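Local coordinates for chromosome-partitioning protein ParB (Caulobacter vibrioides NA1000, PDB 6S6H) that binds the centromeric parS DNA site and takes part in chromosome partition, here represented by its DNA-binding domain, at residues 8-13 and 43-48. Sequence-based numbering, arbitrary orientation.
Sequences GIIENV and QTIGKS. With nucleotides of chain C.
The peptide carbonyl of Thr44 and the side chain of Glu11 meet through the methylene, Glu11 CG lying 3.9 Å from Thr44 O, while the flat carboxylate begins one bond further out, on a chain extended beyond CG. The other flat group of 8-13, the Asn12 amide, is used in its own plane: ND2 donates to Gly8 O at 2.8 Å, with an N-H...O angle of 160°, tying the side chain back onto the last turn of helix 4-11. Between the helices the contact is apolar and small. Ile10 points CG2 into it, 3.4 Å from Thr44 CG2 and 3.5 Å from Ile45 CG2, each pair of side chains crossing at about a right angle. Branching at CB suits both partners: Thr44 can offer a methyl to Ile10 while its OG1 bonds to Asn40 O within its own helix, and Ile45 can lay CG2 3.6 Å from Ile10 O as its side chain also packs on Tyr27 of helix 20-34. Helix 38-45, the turn after it and helix 49-57 form the helix-turn-helix of the ParB DNA-binding domain, and helix 4-11 packs against the first of these. Gly46 leaves the helix with positive phi, a backbone shape that glycine adopts easily. Two residues on, Ser48 caps helix 49-57 by accepting from His51 N, and its chi1 of 70° also lets OG donate to OP2 of DA14 of chain C at 2.8 Å. Ser48 N reaches the same OP2 at 3.0 Å, so backbone and hydroxyl grip one phosphate oxygen at the helix start, with Lys47 CD packed 3.6 Å from OP2.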
ATOM      1  N   GLY B   8     -21.664  -9.521   0.461  1.00 51.40           N
ATOM      2  CA  GLY B   8     -20.649 -10.298   1.198  1.00 50.88           C
ATOM      3  C   GLY B   8     -19.514 -10.754   0.295  1.00 49.62           C
ATOM      4  O   GLY B   8     -18.348 -10.669   0.725  1.00 49.04           O
ATOM      5  N   ILE B   9     -19.842 -11.220  -0.914  1.00 49.44           N
ATOM      6  CA  ILE B   9     -18.862 -11.714  -1.930  1.00 48.59           C
ATOM      7  C   ILE B   9     -17.959 -10.549  -2.353  1.00 47.69           C
ATOM      8  O   ILE B   9     -16.730 -10.748  -2.396  1.00 47.28           O
ATOM      9  CB  ILE B   9     -19.588 -12.351  -3.133  1.00 48.77           C
ATOM     10  CG1 ILE B   9     -20.274 -13.660  -2.738  1.00 49.94           C
ATOM     11  CG2 ILE B   9     -18.640 -12.552  -4.306  1.00 47.89           C
ATOM     12  CD1 ILE B   9     -21.293 -14.142  -3.738  1.00 50.82           C
ATOM     13  N   ILE B  10     -18.553  -9.390  -2.657  1.00 47.79           N
ATOM     14  CA  ILE B  10     -17.825  -8.154  -3.077  1.00 47.35           C
ATOM     15  C   ILE B  10     -16.913  -7.706  -1.928  1.00 47.05           C
ATOM     16  O   ILE B  10     -15.722  -7.445  -2.184  1.00 46.00           O
ATOM     17  CB  ILE B  10     -18.816  -7.051  -3.511  1.00 47.64           C
ATOM     18  CG1 ILE B  10     -19.554  -7.438  -4.797  1.00 47.88           C
ATOM     19  CG2 ILE B  10     -18.110  -5.711  -3.656  1.00 47.04           C
ATOM     20  CD1 ILE B  10     -20.847  -6.689  -5.022  1.00 48.79           C
ATOM     21  N   GLU B  11     -17.457  -7.643  -0.710  1.00 48.43           N
ATOM     22  CA  GLU B  11     -16.734  -7.231   0.523  1.00 48.65           C
ATOM     23  C   GLU B  11     -15.468  -8.076   0.706  1.00 48.30           C
ATOM     24  O   GLU B  11     -14.433  -7.502   1.082  1.00 47.68           O
ATOM     25  CB  GLU B  11     -17.642  -7.369   1.746  1.00 49.81           C
ATOM     26  CG  GLU B  11     -18.625  -6.223   1.904  1.00 50.63           C
ATOM     27  CD  GLU B  11     -19.592  -6.378   3.064  1.00 52.10           C
ATOM     28  OE1 GLU B  11     -19.908  -5.360   3.705  1.00 53.15           O
ATOM     29  OE2 GLU B  11     -20.029  -7.513   3.327  1.00 53.14           O
ATOM     30  N   ASN B  12     -15.544  -9.385   0.449  1.00 49.03           N
ATOM     31  CA  ASN B  12     -14.494 -10.362   0.851  1.00 49.74           C
ATOM     32  C   ASN B  12     -13.420 -10.509  -0.237  1.00 49.13           C
ATOM     33  O   ASN B  12     -12.435 -11.224   0.021  1.00 49.06           O
ATOM     34  CB  ASN B  12     -15.101 -11.710   1.248  1.00 50.85           C
ATOM     35  CG  ASN B  12     -15.560 -11.721   2.692  1.00 51.92           C
ATOM     36  OD1 ASN B  12     -14.849 -12.209   3.567  1.00 52.73           O
ATOM     37  ND2 ASN B  12     -16.726 -11.154   2.956  1.00 52.45           N
ATOM     38  N   VAL B  13     -13.570  -9.851  -1.388  1.00 49.26           N
ATOM     39  CA  VAL B  13     -12.541  -9.865  -2.472  1.00 49.51           C
ATOM     40  C   VAL B  13     -11.206  -9.392  -1.882  1.00 50.21           C
ATOM     41  O   VAL B  13     -10.199 -10.103  -2.069  1.00 50.29           O
ATOM     42  CB  VAL B  13     -12.966  -9.004  -3.680  1.00 49.04           C
ATOM     43  CG1 VAL B  13     -11.813  -8.781  -4.655  1.00 48.21           C
ATOM     44  CG2 VAL B  13     -14.171  -9.603  -4.392  1.00 49.24           C
ATOM     45  N   GLN B  43     -18.200   1.860  -3.096  1.00 46.58           N
ATOM     46  CA  GLN B  43     -19.014   2.135  -1.880  1.00 48.00           C
ATOM     47  C   GLN B  43     -19.172   0.848  -1.056  1.00 47.95           C
ATOM     48  O   GLN B  43     -19.167   0.948   0.180  1.00 48.36           O
ATOM     49  CB  GLN B  43     -20.374   2.729  -2.255  1.00 49.41           C
ATOM     50  CG  GLN B  43     -20.301   4.188  -2.680  1.00 50.16           C
ATOM     51  CD  GLN B  43     -21.659   4.827  -2.859  1.00 52.06           C
ATOM     52  OE1 GLN B  43     -22.694   4.252  -2.528  1.00 53.57           O
ATOM     53  NE2 GLN B  43     -21.667   6.035  -3.402  1.00 52.34           N
ATOM     54  N   THR B  44     -19.293  -0.311  -1.714  1.00 47.36           N
ATOM     55  CA  THR B  44     -19.460  -1.641  -1.066  1.00 47.69           C
ATOM     56  C   THR B  44     -18.195  -2.007  -0.281  1.00 47.12           C
ATOM     57  O   THR B  44     -18.338  -2.487   0.857  1.00 47.64           O
ATOM     58  CB  THR B  44     -19.798  -2.736  -2.088  1.00 47.38           C
ATOM     59  OG1 THR B  44     -20.938  -2.308  -2.834  1.00 47.69           O
ATOM     60  CG2 THR B  44     -20.084  -4.080  -1.452  1.00 47.80           C
ATOM     61  N   ILE B  45     -17.010  -1.795  -0.866  1.00 46.22           N
ATOM     62  CA  ILE B  45     -15.705  -2.243  -0.291  1.00 45.81           C
ATOM     63  C   ILE B  45     -15.056  -1.108   0.513  1.00 46.02           C
ATOM     64  O   ILE B  45     -13.956  -1.340   1.039  1.00 46.33           O
ATOM     65  CB  ILE B  45     -14.765  -2.784  -1.389  1.00 44.95           C
ATOM     66  CG1 ILE B  45     -14.149  -1.668  -2.238  1.00 44.55           C
ATOM     67  CG2 ILE B  45     -15.483  -3.815  -2.246  1.00 45.05           C
ATOM     68  CD1 ILE B  45     -13.097  -2.147  -3.209  1.00 43.78           C
ATOM     69  N   GLY B  46     -15.700   0.062   0.608  1.00 46.45           N
ATOM     70  CA  GLY B  46     -15.197   1.224   1.369  1.00 46.44           C
ATOM     71  C   GLY B  46     -13.927   1.804   0.764  1.00 45.70           C
ATOM     72  O   GLY B  46     -13.037   2.202   1.533  1.00 45.85           O
ATOM     73  N   LYS B  47     -13.848   1.856  -0.568  1.00 45.57           N
ATOM     74  CA  LYS B  47     -12.704   2.421  -1.335  1.00 45.03           C
ATOM     75  C   LYS B  47     -13.232   3.477  -2.312  1.00 44.40           C
ATOM     76  O   LYS B  47     -14.459   3.690  -2.352  1.00 44.24           O
ATOM     77  CB  LYS B  47     -11.956   1.309  -2.080  1.00 45.22           C
ATOM     78  CG  LYS B  47     -11.111   0.399  -1.197  1.00 45.76           C
ATOM     79  CD  LYS B  47      -9.816   1.038  -0.751  1.00 46.30           C
ATOM     80  CE  LYS B  47      -9.365   0.577   0.619  1.00 47.16           C
ATOM     81  NZ  LYS B  47      -9.085  -0.877   0.641  1.00 47.42           N
ATOM     82  N   SER B  48     -12.328   4.112  -3.063  1.00 43.52           N
ATOM     83  CA  SER B  48     -12.636   5.132  -4.100  1.00 43.11           C
ATOM     84  C   SER B  48     -12.974   4.443  -5.426  1.00 42.59           C
ATOM     85  O   SER B  48     -12.535   3.298  -5.643  1.00 42.07           O
ATOM     86  CB  SER B  48     -11.490   6.099  -4.268  1.00 42.63           C
ATOM     87  OG  SER B  48     -10.376   5.465  -4.881  1.00 41.94           O
TER
ATOM     88  P    DA C  14      -9.059   4.871  -1.458  1.00 45.31           P
ATOM     89  OP1  DA C  14     -10.015   4.943  -0.327  1.00 46.34           O
ATOM     90  OP2  DA C  14      -9.392   4.058  -2.659  1.00 45.78           O
ATOM     91  O5'  DA C  14      -8.763   6.376  -1.878  1.00 46.22           O
ATOM     92  C5'  DA C  14      -8.298   7.308  -0.887  1.00 46.57           C
ATOM     93  C4'  DA C  14      -8.142   8.684  -1.488  1.00 47.38           C
ATOM     94  O4'  DA C  14      -7.066   8.678  -2.454  1.00 46.64           O
ATOM     95  C3'  DA C  14      -9.362   9.211  -2.237  1.00 49.02           C
ATOM     96  O3'  DA C  14      -9.384  10.620  -2.021  1.00 50.64           O
ATOM     97  C2'  DA C  14      -9.054   8.863  -3.681  1.00 48.38           C
ATOM     98  C1'  DA C  14      -7.553   9.074  -3.728  1.00 47.21           C
ATOM     99  N9   DA C  14      -6.836   8.295  -4.735  1.00 46.16           N
ATOM    100  C8   DA C  14      -7.049   6.997  -5.129  1.00 45.75           C
ATOM    101  N7   DA C  14      -6.208   6.578  -6.043  1.00 44.98           N
ATOM    102  C5   DA C  14      -5.376   7.668  -6.255  1.00 44.84           C
ATOM    103  C6   DA C  14      -4.276   7.867  -7.107  1.00 44.90           C
ATOM    104  N6   DA C  14      -3.805   6.935  -7.938  1.00 44.50           N
ATOM    105  N1   DA C  14      -3.670   9.075  -7.078  1.00 46.01           N
ATOM    106  C2   DA C  14      -4.143  10.010  -6.241  1.00 46.54           C
ATOM    107  N3   DA C  14      -5.170   9.943  -5.399  1.00 46.29           N
ATOM    108  C4   DA C  14      -5.749   8.731  -5.452  1.00 45.53           C
TER